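Local coordinates for protein geranylgeranyl pyrophosphate synthase (Geoglobus acetivorans, PDB 5JFQ) that catalyses the stepwise addition of three isopentenyl diphosphate units to dimethylallyl diphosphate, yielding geranylgeranyl diphosphate with smaller amounts of farnesyl diphosphate, at residues Ser55-Gly60 against Ser304-Tyr309. Residues are numbered along the deposited sequence; the frame is centred on the assembly and turned at random.
Sequences SAEALG and SPSRNY
Glu57 and Ser306 join the last turn of helix 47-58 to the first turn of helix 305-316 through a hydrogen bond in which Ser306 OG donates to Glu57 OE2 over 2.6 Å. The hydroxyl approaches from above the carboxylate plane, 53° out of it. Two torsions bring the groups together. Glu57 places CG on the far side from its backbone N (chi1 -170°) and runs on extended, so that its chain passes alongside Ser306 OG. The serine, for its part, turns OG away from its own carbonyl carbon (chi1 -51°). Arg12 forms a weak, long ion pair with the same OE2, which may add some stabilisation to the negative charge.

Ala58 is where the backbones come nearest, its CA lying 4.9 Å from that of Ser306, a spacing that small side chains permit. Ser306 CB packs against the helix backbone, 3.5 Å from Ala58 N, while the two CB atoms of the pair stand 3.9 Å apart. Ala58 CB also lies 4.1 Å from Arg307 N. Both segments belong to the all-helical fold of trans-prenyltransferases, and they meet away from the annotated substrate and magnesium sites, joining one of its early helices to its C-terminal one.

Leu59 turns from this junction to helices 165-190 and 195-221, where it touches Pro187 and Leu201. Gly60 closes helix 47-58 in a Schellman motif, with positive phi and, as one of the motif's bonds, Gly60 N to Glu57 O. Across from this helix end another helix begins: Ser304 is the N-cap of 305-316, its OG accepting weak bonds from Ser306 N at 2.7 Å and Arg307 N at 3.4 Å.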
loop_
_atom_site.group_PDB
_atom_site.type_symbol
_atom_site.label_atom_id
_atom_site.label_comp_id
_atom_site.label_asym_id
_atom_site.label_seq_id
_atom_site.Cartn_x
_atom_site.Cartn_y
_atom_site.Cartn_z
ATOM N N SER B 55 7.321 -21.207 -13.166
ATOM C CA SER B 55 7.132 -20.510 -14.433
ATOM C C SER B 55 8.464 -20.043 -15.000
ATOM O O SER B 55 8.699 -20.136 -16.211
ATOM C CB SER B 55 6.185 -19.328 -14.252
ATOM O OG SER B 55 6.218 -18.474 -15.380
ATOM N N ALA B 56 9.348 -19.536 -14.138
ATOM C CA ALA B 56 10.657 -19.099 -14.603
ATOM C C ALA B 56 11.409 -20.253 -15.242
ATOM O O ALA B 56 11.883 -20.150 -16.379
ATOM C CB ALA B 56 11.458 -18.511 -13.445
ATOM N N GLU B 57 11.498 -21.378 -14.528
ATOM C CA GLU B 57 12.213 -22.530 -15.058
ATOM C C GLU B 57 11.536 -23.094 -16.300
ATOM O O GLU B 57 12.219 -23.548 -17.224
ATOM C CB GLU B 57 12.332 -23.600 -13.988
ATOM C CG GLU B 57 13.253 -24.712 -14.379
ATOM C CD GLU B 57 13.320 -25.760 -13.317
ATOM O OE1 GLU B 57 14.437 -26.254 -13.045
ATOM O OE2 GLU B 57 12.249 -26.070 -12.747
ATOM N N ALA B 58 10.202 -23.070 -16.345
ATOM C CA ALA B 58 9.503 -23.458 -17.563
ATOM C C ALA B 58 9.889 -22.571 -18.735
ATOM O O ALA B 58 9.938 -23.040 -19.876
ATOM C CB ALA B 58 7.992 -23.409 -17.348
ATOM N N LEU B 59 10.151 -21.289 -18.485
ATOM C CA LEU B 59 10.670 -20.447 -19.553
ATOM C C LEU B 59 12.121 -20.740 -19.851
ATOM O O LEU B 59 12.715 -20.078 -20.713
ATOM C CB LEU B 59 10.497 -18.977 -19.195
ATOM C CG LEU B 59 9.023 -18.590 -19.231
ATOM C CD1 LEU B 59 8.832 -17.171 -18.749
ATOM C CD2 LEU B 59 8.502 -18.749 -20.640
ATOM N N GLY B 60 12.688 -21.727 -19.169
ATOM C CA GLY B 60 14.085 -22.036 -19.341
ATOM C C GLY B 60 14.954 -20.890 -18.892
ATOM O O GLY B 60 15.897 -20.515 -19.599
ATOM N N SER B 304 8.418 -29.710 -20.773
ATOM C CA SER B 304 9.457 -29.577 -19.763
ATOM C C SER B 304 9.004 -30.250 -18.479
ATOM O O SER B 304 7.796 -30.370 -18.235
ATOM C CB SER B 304 9.749 -28.101 -19.489
ATOM O OG SER B 304 10.168 -27.894 -18.148
ATOM N N PRO B 305 9.933 -30.708 -17.638
ATOM C CA PRO B 305 9.527 -31.115 -16.281
ATOM C C PRO B 305 8.807 -30.001 -15.549
ATOM O O PRO B 305 7.813 -30.252 -14.854
ATOM C CB PRO B 305 10.857 -31.480 -15.610
ATOM C CG PRO B 305 11.757 -31.832 -16.745
ATOM C CD PRO B 305 11.364 -30.937 -17.886
ATOM N N SER B 306 9.271 -28.762 -15.729
ATOM C CA SER B 306 8.641 -27.610 -15.094
ATOM C C SER B 306 7.236 -27.377 -15.634
ATOM O O SER B 306 6.295 -27.161 -14.861
ATOM C CB SER B 306 9.513 -26.375 -15.298
ATOM O OG SER B 306 10.846 -26.649 -14.914
ATOM N N ARG B 307 7.070 -27.415 -16.962
ATOM C CA ARG B 307 5.751 -27.152 -17.538
ATOM C C ARG B 307 4.716 -28.135 -17.010
ATOM O O ARG B 307 3.606 -27.742 -16.628
ATOM C CB ARG B 307 5.811 -27.202 -19.069
ATOM C CG ARG B 307 4.579 -26.595 -19.757
ATOM C CD ARG B 307 4.445 -27.043 -21.216
ATOM N NE ARG B 307 3.443 -28.096 -21.403
ATOM C CZ ARG B 307 3.681 -29.407 -21.323
ATOM N NH1 ARG B 307 4.899 -29.864 -21.048
ATOM N NH2 ARG B 307 2.686 -30.269 -21.508
ATOM N N ASN B 308 5.067 -29.417 -16.963
ATOM C CA ASN B 308 4.157 -30.407 -16.404
ATOM C C ASN B 308 3.993 -30.236 -14.904
ATOM O O ASN B 308 2.995 -30.698 -14.341
ATOM C CB ASN B 308 4.652 -31.821 -16.721
ATOM C CG ASN B 308 4.754 -32.082 -18.210
ATOM O OD1 ASN B 308 3.909 -31.639 -18.994
ATOM N ND2 ASN B 308 5.797 -32.795 -18.611
ATOM N N TYR B 309 4.946 -29.583 -14.242
ATOM C CA TYR B 309 4.782 -29.313 -12.821
ATOM C C TYR B 309 3.687 -28.275 -12.582
ATOM O O TYR B 309 2.831 -28.450 -11.704
ATOM C CB TYR B 309 6.119 -28.876 -12.233
ATOM C CG TYR B 309 7.076 -30.031 -12.026
ATOM C CD1 TYR B 309 6.606 -31.336 -11.917
ATOM C CD2 TYR B 309 8.453 -29.817 -11.930
ATOM C CE1 TYR B 309 7.478 -32.397 -11.717
ATOM C CE2 TYR B 309 9.331 -30.871 -11.731
ATOM C CZ TYR B 309 8.839 -32.156 -11.625
ATOM O OH TYR B 309 9.708 -33.201 -11.426
#